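Local coordinates for endoglucanase A (Clostridium cellulolyticum, PDB 1EDG), which hydrolyses internal beta-1,4-glucosidic bonds of cellulose through its family 5 glycoside hydrolase catalytic domain, a TIM barrel, at residues C195-N200 with D234-P239; W180-T185 with V225-G230; D229-D234 with N294-R299; S216-C221 with K248-V253. All blocks are in the same frame, centred on the assembly; numbering follows the deposited sequence.

How the interactions relate
All four contacts belong to one TIM barrel and gather round the segment from strand 219-222 to strand 249-254. Interaction 4 is the core contact. It pairs those two strands by regular backbone hydrogen bonds, with mostly apolar side chains on both faces. Interactions 2 and 3 are partly buried, and both use the short helix 228-232. Interaction 2 sets a loop proline against its start, and a tryptophan against the turn just before it. Interaction 3 ties its end to helix 279-297 through side-chain donors and backbone carbonyls. Interaction 1 lies at the surface, where an asparagine of helix 187-209 and two waters hold the loop between helix 228-232 and strand 249-254.

Interaction 1. Residues C195-N200 with D234-P239; sequences CINQLN and DYFRMP
In this TIM barrel, the outer helix 187-209 is joined here to the loop that runs from helix 228-232 to strand 249-254. Asn197 carries the contact with both ends of its amide. Its ND2 gives a hydrogen bond to Tyr235 O at 2.8 Å, and that oxygen lies close to the amide plane. Its OD1 accepts from Arg237 N at 3.1 Å. This second bond is straight at the hydrogen, 164°, but the donor sits well above the carbonyl plane of the amide. With CG anti to its own carbonyl carbon (chi1 -75°), Asn197 reaches out from the helix to the loop backbone. The start of the Arg237 side chain lies beside the amide, with CB 3.9 Å from Asn197 ND2. Further along, Asn200 CB meets the ring of Pro239 at CG, 3.9 Å away. Asn200 ND2 also bonds to Pro222 O.

Two waters fill in the polar contacts. One lies within hydrogen-bonding distance of Asn197 OD1, Asn200 ND2 and Arg237 O. The other lies between Asn197 O and Arg237 O, 2.9 Å from the former. On the far side of the loop, Phe236 and Met238 touch Tyr296 of helix 279-297. The two direct bonds use opposite ends of one amide, which fixes its flip and holds the loop by backbone atoms at Tyr235 and Arg237.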
loop_
_atom_site.group_PDB
_atom_site.type_symbol
_atom_site.label_atom_id
_atom_site.label_comp_id
_atom_site.label_asym_id
_atom_site.label_seq_id
_atom_site.Cartn_x
_atom_site.Cartn_y
_atom_site.Cartn_z
ATOM N N CYS A 195 8.998 -8.034 -17.223
ATOM C CA CYS A 195 7.655 -8.603 -17.195
ATOM C C CYS A 195 6.715 -7.705 -16.386
ATOM O O CYS A 195 5.551 -7.531 -16.747
ATOM C CB CYS A 195 7.677 -10.010 -16.596
ATOM S SG CYS A 195 8.341 -11.291 -17.699
ATOM N N ILE A 196 7.225 -7.144 -15.290
ATOM C CA ILE A 196 6.433 -6.256 -14.442
ATOM C C ILE A 196 6.090 -4.982 -15.220
ATOM O O ILE A 196 4.961 -4.487 -15.145
ATOM C CB ILE A 196 7.171 -5.950 -13.114
ATOM C CG1 ILE A 196 7.228 -7.226 -12.257
ATOM C CG2 ILE A 196 6.488 -4.799 -12.363
ATOM C CD1 ILE A 196 8.108 -7.126 -11.033
ATOM N N ASN A 197 7.033 -4.485 -16.018
ATOM C CA ASN A 197 6.782 -3.298 -16.836
ATOM C C ASN A 197 5.626 -3.596 -17.799
ATOM O O ASN A 197 4.722 -2.771 -17.979
ATOM C CB ASN A 197 8.035 -2.895 -17.639
ATOM C CG ASN A 197 9.105 -2.233 -16.780
ATOM O OD1 ASN A 197 8.811 -1.636 -15.741
ATOM N ND2 ASN A 197 10.356 -2.320 -17.223
ATOM N N GLN A 198 5.639 -4.794 -18.386
ATOM C CA GLN A 198 4.595 -5.213 -19.321
ATOM C C GLN A 198 3.235 -5.364 -18.634
ATOM O O GLN A 198 2.219 -4.891 -19.146
ATOM C CB GLN A 198 4.990 -6.523 -20.017
ATOM C CG GLN A 198 6.237 -6.406 -20.916
ATOM C CD GLN A 198 6.684 -7.743 -21.513
ATOM O OE1 GLN A 198 7.810 -8.201 -21.281
ATOM N NE2 GLN A 198 5.804 -8.371 -22.289
ATOM N N LEU A 199 3.218 -5.999 -17.465
ATOM C CA LEU A 199 1.971 -6.186 -16.727
ATOM C C LEU A 199 1.361 -4.859 -16.264
ATOM O O LEU A 199 0.140 -4.683 -16.308
ATOM C CB LEU A 199 2.173 -7.162 -15.567
ATOM C CG LEU A 199 2.493 -8.597 -16.017
ATOM C CD1 LEU A 199 2.856 -9.457 -14.812
ATOM C CD2 LEU A 199 1.325 -9.195 -16.792
ATOM N N ASN A 200 2.205 -3.912 -15.858
ATOM C CA ASN A 200 1.721 -2.592 -15.450
ATOM C C ASN A 200 1.062 -1.925 -16.659
ATOM O O ASN A 200 0.002 -1.300 -16.548
ATOM C CB ASN A 200 2.877 -1.726 -14.934
ATOM C CG ASN A 200 3.126 -1.905 -13.451
ATOM O OD1 ASN A 200 2.190 -2.138 -12.681
ATOM N ND2 ASN A 200 4.379 -1.772 -13.037
ATOM N N ASP A 234 17.185 1.904 -13.309
ATOM C CA ASP A 234 17.065 2.249 -14.719
ATOM C C ASP A 234 16.140 1.374 -15.553
ATOM O O ASP A 234 15.646 1.820 -16.585
ATOM C CB ASP A 234 18.454 2.306 -15.362
ATOM C CG ASP A 234 19.357 3.345 -14.710
ATOM O OD1 ASP A 234 18.885 4.476 -14.447
ATOM O OD2 ASP A 234 20.539 3.022 -14.458
ATOM N N TYR A 235 15.917 0.135 -15.126
ATOM C CA TYR A 235 15.046 -0.780 -15.865
ATOM C C TYR A 235 13.552 -0.504 -15.690
ATOM O O TYR A 235 12.737 -0.961 -16.500
ATOM C CB TYR A 235 15.355 -2.234 -15.497
ATOM C CG TYR A 235 16.740 -2.668 -15.902
ATOM C CD1 TYR A 235 17.078 -2.804 -17.248
ATOM C CD2 TYR A 235 17.730 -2.899 -14.947
ATOM C CE1 TYR A 235 18.371 -3.153 -17.636
ATOM C CE2 TYR A 235 19.028 -3.247 -15.320
ATOM C CZ TYR A 235 19.340 -3.370 -16.669
ATOM O OH TYR A 235 20.617 -3.693 -17.060
ATOM N N PHE A 236 13.186 0.226 -14.637
ATOM C CA PHE A 236 11.779 0.545 -14.391
ATOM C C PHE A 236 11.248 1.497 -15.456
ATOM O O PHE A 236 11.858 2.533 -15.734
ATOM C CB PHE A 236 11.590 1.175 -13.002
ATOM C CG PHE A 236 10.153 1.514 -12.678
ATOM C CD1 PHE A 236 9.265 0.525 -12.266
ATOM C CD2 PHE A 236 9.689 2.820 -12.792
ATOM C CE1 PHE A 236 7.937 0.832 -11.975
ATOM C CE2 PHE A 236 8.357 3.141 -12.503
ATOM C CZ PHE A 236 7.480 2.146 -12.094
ATOM N N ARG A 237 10.107 1.151 -16.040
ATOM C CA ARG A 237 9.495 1.981 -17.065
ATOM C C ARG A 237 8.056 2.341 -16.721
ATOM O O ARG A 237 7.211 1.464 -16.535
ATOM C CB ARG A 237 9.539 1.270 -18.418
ATOM C CG ARG A 237 10.925 1.178 -19.034
ATOM C CD ARG A 237 10.872 0.418 -20.345
ATOM N NE ARG A 237 9.831 0.932 -21.236
ATOM C CZ ARG A 237 9.554 0.428 -22.435
ATOM N NH1 ARG A 237 10.245 -0.609 -22.902
ATOM N NH2 ARG A 237 8.577 0.955 -23.167
ATOM N N MET A 238 7.784 3.636 -16.620
ATOM C CA MET A 238 6.444 4.116 -16.317
ATOM C C MET A 238 5.551 3.772 -17.506
ATOM O O MET A 238 5.947 3.962 -18.652
ATOM C CB MET A 238 6.469 5.631 -16.141
ATOM C CG MET A 238 5.409 6.163 -15.205
ATOM S SD MET A 238 6.000 6.080 -13.518
ATOM C CE MET A 238 7.099 7.462 -13.550
ATOM N N PRO A 239 4.328 3.283 -17.252
ATOM C CA PRO A 239 3.407 2.925 -18.337
ATOM C C PRO A 239 2.973 4.109 -19.206
ATOM O O PRO A 239 2.851 5.237 -18.725
ATOM C CB PRO A 239 2.192 2.359 -17.590
ATOM C CG PRO A 239 2.747 1.921 -16.279
ATOM C CD PRO A 239 3.716 3.005 -15.942
HETATM O O HOH W 1 6.352 -0.551 -14.827
HETATM O O HOH W 2 5.460 0.010 -18.158
#

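Interaction 2. Residues W180-T185 with V225-G230; sequences WWPELT and VASPDG
The backbones of Trp180 and Val225 approach to 6.5 Å between their CA atoms, and those of Pro182 and Gly230 to 6.3 Å between theirs. Residues 180-185 are irregular, with Pro182 at the centre of an inverse gamma turn, while 225-230 runs from a turn into helix 228-232. The proline ring points at the start of that helix. Pro182 CD lies 3.5 Å from Ser227 OG, and its CG is 4.1 Å from Asp229 CB. Ser227 is the N-cap of the helix. Its OG stands between the backbone N and the carbonyl carbon (chi1 66°), from where it accepts from Gly230 N at 3.0 Å. The same hydroxyl bonds to Tyr224 O, so the proline packs against a hydroxyl with polar partners of its own. At the other end of the contact, Trp180 and Val225 cross at about a right angle. The six-membered part of the indole meets the valine through CE3, 3.8 Å from Val225 CG1. Arg172, in a loop, touches both of these side chains. The contact thus sets the loop between strand 163-166 and helix 187-209 against the turn after strand 219-222. Within helix 228-232, Pro228 touches Phe288 and Asp229 touches Trp287, both of helix 279-297.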
loop_
_atom_site.group_PDB
_atom_site.type_symbol
_atom_site.label_atom_id
_atom_site.label_comp_id
_atom_site.label_asym_id
_atom_site.label_seq_id
_atom_site.Cartn_x
_atom_site.Cartn_y
_atom_site.Cartn_z
ATOM N N TRP A 180 12.888 -11.167 -2.309
ATOM C CA TRP A 180 12.676 -9.939 -1.557
ATOM C C TRP A 180 13.530 -8.718 -1.874
ATOM O O TRP A 180 13.449 -7.707 -1.170
ATOM C CB TRP A 180 12.707 -10.254 -0.060
ATOM C CG TRP A 180 11.670 -11.268 0.316
ATOM C CD1 TRP A 180 11.884 -12.573 0.658
ATOM C CD2 TRP A 180 10.248 -11.078 0.327
ATOM N NE1 TRP A 180 10.684 -13.208 0.873
ATOM C CE2 TRP A 180 9.664 -12.314 0.679
ATOM C CE3 TRP A 180 9.413 -9.984 0.070
ATOM C CZ2 TRP A 180 8.280 -12.488 0.781
ATOM C CZ3 TRP A 180 8.034 -10.157 0.172
ATOM C CH2 TRP A 180 7.485 -11.402 0.525
ATOM N N TRP A 181 14.306 -8.774 -2.950
ATOM C CA TRP A 181 15.141 -7.639 -3.322
ATOM C C TRP A 181 15.620 -7.759 -4.756
ATOM O O TRP A 181 16.087 -8.820 -5.174
ATOM C CB TRP A 181 16.338 -7.510 -2.375
ATOM C CG TRP A 181 17.260 -8.697 -2.375
ATOM C CD1 TRP A 181 16.951 -9.985 -2.025
ATOM C CD2 TRP A 181 18.650 -8.698 -2.717
ATOM N NE1 TRP A 181 18.064 -10.782 -2.127
ATOM C CE2 TRP A 181 19.121 -10.019 -2.549
ATOM C CE3 TRP A 181 19.544 -7.709 -3.148
ATOM C CZ2 TRP A 181 20.450 -10.378 -2.796
ATOM C CZ3 TRP A 181 20.864 -8.065 -3.393
ATOM C CH2 TRP A 181 21.303 -9.390 -3.216
ATOM N N PRO A 182 15.503 -6.674 -5.536
ATOM C CA PRO A 182 15.928 -6.668 -6.936
ATOM C C PRO A 182 17.448 -6.613 -7.142
ATOM O O PRO A 182 18.031 -5.532 -7.281
ATOM C CB PRO A 182 15.224 -5.428 -7.494
ATOM C CG PRO A 182 15.217 -4.497 -6.330
ATOM C CD PRO A 182 14.839 -5.405 -5.181
ATOM N N GLU A 183 18.089 -7.778 -7.126
ATOM C CA GLU A 183 19.530 -7.865 -7.353
ATOM C C GLU A 183 19.716 -7.744 -8.866
ATOM O O GLU A 183 19.611 -8.732 -9.587
ATOM C CB GLU A 183 20.061 -9.211 -6.848
ATOM C CG GLU A 183 21.500 -9.538 -7.249
ATOM C CD GLU A 183 22.498 -8.486 -6.806
ATOM O OE1 GLU A 183 22.745 -7.533 -7.573
ATOM O OE2 GLU A 183 23.049 -8.615 -5.696
ATOM N N LEU A 184 20.007 -6.535 -9.335
ATOM C CA LEU A 184 20.160 -6.258 -10.765
ATOM C C LEU A 184 21.186 -7.062 -11.563
ATOM O O LEU A 184 21.232 -6.955 -12.789
ATOM C CB LEU A 184 20.385 -4.763 -10.998
ATOM C CG LEU A 184 19.244 -3.833 -10.584
ATOM C CD1 LEU A 184 19.616 -2.404 -10.926
ATOM C CD2 LEU A 184 17.954 -4.225 -11.285
ATOM N N THR A 185 22.022 -7.835 -10.880
ATOM C CA THR A 185 23.018 -8.643 -11.568
ATOM C C THR A 185 22.394 -9.969 -11.998
ATOM O O THR A 185 22.818 -10.577 -12.982
ATOM C CB THR A 185 24.243 -8.921 -10.665
ATOM O OG1 THR A 185 23.827 -9.611 -9.479
ATOM C CG2 THR A 185 24.925 -7.618 -10.274
ATOM N N VAL A 225 8.870 -6.056 -6.277
ATOM C CA VAL A 225 8.497 -6.213 -4.857
ATOM C C VAL A 225 8.100 -4.889 -4.196
ATOM O O VAL A 225 8.134 -4.769 -2.967
ATOM C CB VAL A 225 9.605 -6.886 -3.993
ATOM C CG1 VAL A 225 9.002 -7.516 -2.740
ATOM C CG2 VAL A 225 10.281 -7.954 -4.757
ATOM N N ALA A 226 7.691 -3.920 -5.014
ATOM C CA ALA A 226 7.307 -2.585 -4.549
ATOM C C ALA A 226 8.416 -1.926 -3.720
ATOM O O ALA A 226 8.143 -1.086 -2.861
ATOM C CB ALA A 226 5.999 -2.637 -3.747
ATOM N N SER A 227 9.668 -2.308 -3.955
ATOM C CA SER A 227 10.771 -1.712 -3.204
ATOM C C SER A 227 11.167 -0.356 -3.798
ATOM O O SER A 227 10.848 -0.049 -4.954
ATOM C CB SER A 227 11.985 -2.648 -3.173
ATOM O OG SER A 227 12.541 -2.813 -4.462
ATOM N N PRO A 228 11.803 0.507 -2.991
ATOM C CA PRO A 228 12.218 1.814 -3.509
ATOM C C PRO A 228 13.166 1.613 -4.696
ATOM O O PRO A 228 13.026 2.279 -5.725
ATOM C CB PRO A 228 12.936 2.434 -2.310
ATOM C CG PRO A 228 12.191 1.862 -1.145
ATOM C CD PRO A 228 12.046 0.410 -1.540
ATOM N N ASP A 229 14.088 0.656 -4.570
ATOM C CA ASP A 229 15.039 0.356 -5.641
ATOM C C ASP A 229 14.349 -0.195 -6.884
ATOM O O ASP A 229 14.814 0.023 -8.001
ATOM C CB ASP A 229 16.114 -0.621 -5.164
ATOM C CG ASP A 229 17.132 0.031 -4.239
ATOM O OD1 ASP A 229 17.339 1.259 -4.334
ATOM O OD2 ASP A 229 17.735 -0.690 -3.420
ATOM N N GLY A 230 13.245 -0.910 -6.692
ATOM C CA GLY A 230 12.508 -1.439 -7.822
ATOM C C GLY A 230 11.905 -0.324 -8.660
ATOM O O GLY A 230 11.691 -0.480 -9.862
#

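Interaction 3. Residues D229-D234 with N294-R299; sequences DGATND and NKYTSR
Tyr296 points its hydroxyl at the last turn of helix 228-232 and gives a hydrogen bond to Ala231 O, 2.7 Å from OH. The oxygen lies at the edge of the ring, in its plane. Seen from the carbonyl, the donor is tilted 25° out of plane. Ala231 CB is 4.5 Å from Tyr296 CE2, a loose apolar contact. Lys295 runs beside the tyrosine, and its CG sits 3.6 Å above the ring plane, toward the rim. The lysine leaves its helix with CG anti to the backbone N (chi1 -176°) and bends at chi2 and chi4. NZ thereby comes within 3.3 Å of Thr232 O, a weak hydrogen bond. A water links the same NZ to Asn233 O.

Two helices of the TIM barrel's outer layer meet here: the short helix 228-232, between the fifth and sixth strands, and helix 279-297, between the sixth and seventh. Both Ala231 and Tyr296 touch Val251 of the sixth strand.

The ammonium and phenol groups meet carbonyls near the C-terminal end of the short helix. The carbonyls left at this end may favour the ammonium group, though the helix is short and the bond weak. Asn233 closes that end, its ND2 bonding to Asp229 O at 2.9 Å. On the other helix, Arg299 turns back so that NH1 bonds to Lys295 O at 2.9 Å, in the guanidinium plane.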
loop_
_atom_site.group_PDB
_atom_site.type_symbol
_atom_site.label_atom_id
_atom_site.label_comp_id
_atom_site.label_asym_id
_atom_site.label_seq_id
_atom_site.Cartn_x
_atom_site.Cartn_y
_atom_site.Cartn_z
ATOM N N ASP A 229 14.088 0.656 -4.570
ATOM C CA ASP A 229 15.039 0.356 -5.641
ATOM C C ASP A 229 14.349 -0.195 -6.884
ATOM O O ASP A 229 14.814 0.023 -8.001
ATOM C CB ASP A 229 16.114 -0.621 -5.164
ATOM C CG ASP A 229 17.132 0.031 -4.239
ATOM O OD1 ASP A 229 17.339 1.259 -4.334
ATOM O OD2 ASP A 229 17.735 -0.690 -3.420
ATOM N N GLY A 230 13.245 -0.910 -6.692
ATOM C CA GLY A 230 12.508 -1.439 -7.822
ATOM C C GLY A 230 11.905 -0.324 -8.660
ATOM O O GLY A 230 11.691 -0.480 -9.862
ATOM N N ALA A 231 11.632 0.812 -8.028
ATOM C CA ALA A 231 11.043 1.943 -8.729
ATOM C C ALA A 231 12.071 2.955 -9.235
ATOM O O ALA A 231 11.811 3.673 -10.203
ATOM C CB ALA A 231 10.018 2.638 -7.831
ATOM N N THR A 232 13.229 3.022 -8.586
ATOM C CA THR A 232 14.247 3.984 -8.988
ATOM C C THR A 232 15.316 3.482 -9.957
ATOM O O THR A 232 16.016 4.295 -10.567
ATOM C CB THR A 232 14.926 4.636 -7.762
ATOM O OG1 THR A 232 15.525 3.627 -6.943
ATOM C CG2 THR A 232 13.904 5.420 -6.941
ATOM N N ASN A 233 15.449 2.165 -10.105
ATOM C CA ASN A 233 16.458 1.619 -11.013
ATOM C C ASN A 233 16.156 1.976 -12.473
ATOM O O ASN A 233 15.015 2.288 -12.835
ATOM C CB ASN A 233 16.622 0.097 -10.835
ATOM C CG ASN A 233 15.495 -0.699 -11.474
ATOM O OD1 ASN A 233 15.480 -0.912 -12.688
ATOM N ND2 ASN A 233 14.548 -1.151 -10.658
ATOM N N ASP A 234 17.185 1.904 -13.309
ATOM C CA ASP A 234 17.065 2.249 -14.719
ATOM C C ASP A 234 16.140 1.374 -15.553
ATOM O O ASP A 234 15.646 1.820 -16.585
ATOM C CB ASP A 234 18.454 2.306 -15.362
ATOM C CG ASP A 234 19.357 3.345 -14.710
ATOM O OD1 ASP A 234 18.885 4.476 -14.447
ATOM O OD2 ASP A 234 20.539 3.022 -14.458
ATOM N N ASN A 294 14.540 12.834 -5.508
ATOM C CA ASN A 294 15.352 13.173 -6.667
ATOM C C ASN A 294 14.827 12.622 -7.980
ATOM O O ASN A 294 14.815 13.321 -8.993
ATOM C CB ASN A 294 16.794 12.717 -6.453
ATOM C CG ASN A 294 17.473 13.455 -5.312
ATOM O OD1 ASN A 294 17.174 14.624 -5.048
ATOM N ND2 ASN A 294 18.385 12.778 -4.627
ATOM N N LYS A 295 14.350 11.385 -7.948
ATOM C CA LYS A 295 13.854 10.740 -9.149
ATOM C C LYS A 295 12.422 11.098 -9.530
ATOM O O LYS A 295 12.099 11.200 -10.717
ATOM C CB LYS A 295 13.999 9.221 -9.000
ATOM C CG LYS A 295 13.612 8.410 -10.225
ATOM C CD LYS A 295 14.476 8.767 -11.419
ATOM C CE LYS A 295 14.122 7.923 -12.642
ATOM N NZ LYS A 295 14.468 6.477 -12.454
ATOM N N TYR A 296 11.571 11.337 -8.540
ATOM C CA TYR A 296 10.171 11.601 -8.833
ATOM C C TYR A 296 9.496 12.851 -8.293
ATOM O O TYR A 296 9.086 13.717 -9.072
ATOM C CB TYR A 296 9.311 10.390 -8.436
ATOM C CG TYR A 296 9.607 9.123 -9.211
ATOM C CD1 TYR A 296 9.336 9.044 -10.576
ATOM C CD2 TYR A 296 10.165 8.005 -8.583
ATOM C CE1 TYR A 296 9.612 7.893 -11.302
ATOM C CE2 TYR A 296 10.447 6.837 -9.305
ATOM C CZ TYR A 296 10.166 6.796 -10.666
ATOM O OH TYR A 296 10.430 5.675 -11.413
ATOM N N THR A 297 9.335 12.940 -6.974
ATOM C CA THR A 297 8.604 14.070 -6.402
ATOM C C THR A 297 9.155 15.470 -6.673
ATOM O O THR A 297 8.377 16.401 -6.887
ATOM C CB THR A 297 8.259 13.855 -4.907
ATOM O OG1 THR A 297 9.459 13.723 -4.141
ATOM C CG2 THR A 297 7.425 12.587 -4.738
ATOM N N SER A 298 10.477 15.613 -6.737
ATOM C CA SER A 298 11.070 16.924 -7.025
ATOM C C SER A 298 10.665 17.367 -8.435
ATOM O O SER A 298 10.636 18.565 -8.742
ATOM C CB SER A 298 12.599 16.879 -6.919
ATOM O OG SER A 298 13.161 16.032 -7.907
ATOM N N ARG A 299 10.351 16.383 -9.279
ATOM C CA ARG A 299 9.947 16.617 -10.654
ATOM C C ARG A 299 8.435 16.615 -10.825
ATOM O O ARG A 299 7.939 16.624 -11.959
ATOM C CB ARG A 299 10.559 15.552 -11.568
ATOM C CG ARG A 299 12.073 15.496 -11.559
ATOM C CD ARG A 299 12.567 14.274 -12.326
ATOM N NE ARG A 299 11.970 14.186 -13.658
ATOM C CZ ARG A 299 11.371 13.104 -14.144
ATOM N NH1 ARG A 299 11.283 12.000 -13.412
ATOM N NH2 ARG A 299 10.846 13.126 -15.359
HETATM O O HOH W 3 13.409 4.414 -14.322
#

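Interaction 4. Residues S216-C221 with K248-V253; sequences SRYLMC and KIIVSV
Leu219, Met220 and Cys221 pair in parallel with Ile249, Ile250 and Val251, and this is the tightly packed part. Four backbone hydrogen bonds cross between the strands. The shortest runs from Ile250 N to Leu219 O, 2.8 Å and nearly straight at 177°. The last, from Ser252 N to Cys221 O, comes from well above the carbonyl plane. On one face Met220 CG lies 3.8 Å from Ile250 CB, and the bend at chi3 brings the methyl CE to Ser252. On the other, Cys221 SG touches Ile249 CG2 at 4.0 Å, and Leu219 CB meets Ile249 CD1.

These are the fifth and sixth strands of the TIM barrel, joined by a beta-alpha-beta crossover through helix 228-232. Met220 and Ile250 reach Ile304 of the seventh strand, while Leu219 packs outward on helix 187-209.

Close packing continues at the start of the strands. There Lys248 lays its aliphatic chain over Tyr218, with CD above the ring centre, 3.6 Å from the centroid, in a CH-pi contact. Phe25 also stacks with this tyrosine. The looser side is beyond the ring, where a water joins Tyr218 OH, 2.8 Å away, to Lys248 NZ, and Lys248 is partly exposed.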
loop_
_atom_site.group_PDB
_atom_site.type_symbol
_atom_site.label_atom_id
_atom_site.label_comp_id
_atom_site.label_asym_id
_atom_site.label_seq_id
_atom_site.Cartn_x
_atom_site.Cartn_y
_atom_site.Cartn_z
ATOM N N SER A 216 -10.001 8.626 -16.594
ATOM C CA SER A 216 -9.273 9.706 -15.944
ATOM C C SER A 216 -8.830 9.508 -14.495
ATOM O O SER A 216 -8.169 10.379 -13.939
ATOM C CB SER A 216 -10.086 11.000 -16.057
ATOM O OG SER A 216 -11.373 10.850 -15.472
ATOM N N ARG A 217 -9.169 8.383 -13.879
ATOM C CA ARG A 217 -8.784 8.173 -12.484
ATOM C C ARG A 217 -7.286 7.903 -12.317
ATOM O O ARG A 217 -6.596 7.567 -13.275
ATOM C CB ARG A 217 -9.627 7.058 -11.832
ATOM C CG ARG A 217 -9.151 5.635 -12.065
ATOM C CD ARG A 217 -9.951 4.623 -11.220
ATOM N NE ARG A 217 -11.315 4.445 -11.720
ATOM C CZ ARG A 217 -12.394 5.043 -11.216
ATOM N NH1 ARG A 217 -12.289 5.865 -10.173
ATOM N NH2 ARG A 217 -13.577 4.867 -11.791
ATOM N N TYR A 218 -6.776 8.116 -11.109
ATOM C CA TYR A 218 -5.368 7.865 -10.821
ATOM C C TYR A 218 -5.129 6.362 -10.669
ATOM O O TYR A 218 -5.972 5.643 -10.110
ATOM C CB TYR A 218 -4.943 8.596 -9.544
ATOM C CG TYR A 218 -4.749 10.080 -9.733
ATOM C CD1 TYR A 218 -5.825 10.959 -9.648
ATOM C CD2 TYR A 218 -3.488 10.601 -10.016
ATOM C CE1 TYR A 218 -5.650 12.328 -9.841
ATOM C CE2 TYR A 218 -3.301 11.961 -10.215
ATOM C CZ TYR A 218 -4.381 12.818 -10.125
ATOM O OH TYR A 218 -4.192 14.166 -10.323
ATOM N N LEU A 219 -3.994 5.894 -11.180
ATOM C CA LEU A 219 -3.621 4.488 -11.113
ATOM C C LEU A 219 -2.248 4.370 -10.450
ATOM O O LEU A 219 -1.398 5.231 -10.645
ATOM C CB LEU A 219 -3.568 3.892 -12.529
ATOM C CG LEU A 219 -4.825 4.050 -13.396
ATOM C CD1 LEU A 219 -4.594 3.470 -14.791
ATOM C CD2 LEU A 219 -6.020 3.365 -12.732
ATOM N N MET A 220 -2.034 3.313 -9.671
ATOM C CA MET A 220 -0.757 3.103 -8.993
ATOM C C MET A 220 -0.008 1.910 -9.575
ATOM O O MET A 220 -0.602 0.858 -9.842
ATOM C CB MET A 220 -0.972 2.883 -7.491
ATOM C CG MET A 220 -1.364 4.136 -6.729
ATOM S SD MET A 220 -1.963 3.778 -5.048
ATOM C CE MET A 220 -0.479 3.130 -4.262
ATOM N N CYS A 221 1.306 2.067 -9.726
ATOM C CA CYS A 221 2.154 1.018 -10.275
ATOM C C CYS A 221 3.441 0.846 -9.474
ATOM O O CYS A 221 4.145 1.827 -9.207
ATOM C CB CYS A 221 2.529 1.346 -11.726
ATOM S SG CYS A 221 1.135 1.496 -12.847
ATOM N N LYS A 248 -1.219 11.022 -14.557
ATOM C CA LYS A 248 -2.241 10.287 -13.804
ATOM C C LYS A 248 -1.745 8.948 -13.242
ATOM O O LYS A 248 -2.540 8.149 -12.741
ATOM C CB LYS A 248 -3.490 10.056 -14.662
ATOM C CG LYS A 248 -4.343 11.294 -14.863
ATOM C CD LYS A 248 -4.885 11.786 -13.535
ATOM C CE LYS A 248 -5.811 12.969 -13.710
ATOM N NZ LYS A 248 -5.064 14.165 -14.167
ATOM N N ILE A 249 -0.441 8.697 -13.337
ATOM C CA ILE A 249 0.141 7.449 -12.838
ATOM C C ILE A 249 0.984 7.744 -11.598
ATOM O O ILE A 249 1.874 8.599 -11.621
ATOM C CB ILE A 249 1.030 6.732 -13.908
ATOM C CG1 ILE A 249 0.249 6.508 -15.216
ATOM C CG2 ILE A 249 1.544 5.405 -13.360
ATOM C CD1 ILE A 249 -0.990 5.667 -15.065
ATOM N N ILE A 250 0.685 7.033 -10.517
ATOM C CA ILE A 250 1.371 7.191 -9.239
ATOM C C ILE A 250 2.300 5.999 -8.981
ATOM O O ILE A 250 1.904 4.845 -9.179
ATOM C CB ILE A 250 0.337 7.265 -8.079
ATOM C CG1 ILE A 250 -0.636 8.417 -8.309
ATOM C CG2 ILE A 250 1.042 7.424 -6.735
ATOM C CD1 ILE A 250 -1.802 8.424 -7.339
ATOM N N VAL A 251 3.524 6.274 -8.543
ATOM C CA VAL A 251 4.480 5.217 -8.234
ATOM C C VAL A 251 4.176 4.689 -6.827
ATOM O O VAL A 251 3.973 5.472 -5.891
ATOM C CB VAL A 251 5.935 5.745 -8.263
ATOM C CG1 VAL A 251 6.918 4.620 -7.984
ATOM C CG2 VAL A 251 6.223 6.401 -9.605
ATOM N N SER A 252 4.173 3.369 -6.680
ATOM C CA SER A 252 3.899 2.731 -5.403
ATOM C C SER A 252 5.154 2.105 -4.803
ATOM O O SER A 252 5.877 1.379 -5.490
ATOM C CB SER A 252 2.842 1.641 -5.604
ATOM O OG SER A 252 2.657 0.880 -4.420
ATOM N N VAL A 253 5.445 2.416 -3.542
ATOM C CA VAL A 253 6.594 1.825 -2.863
ATOM C C VAL A 253 6.183 1.404 -1.460
ATOM O O VAL A 253 5.262 1.985 -0.873
ATOM C CB VAL A 253 7.830 2.776 -2.748
ATOM C CG1 VAL A 253 8.235 3.319 -4.118
ATOM C CG2 VAL A 253 7.562 3.895 -1.780
HETATM O O HOH W 4 -2.468 14.896 -12.447
#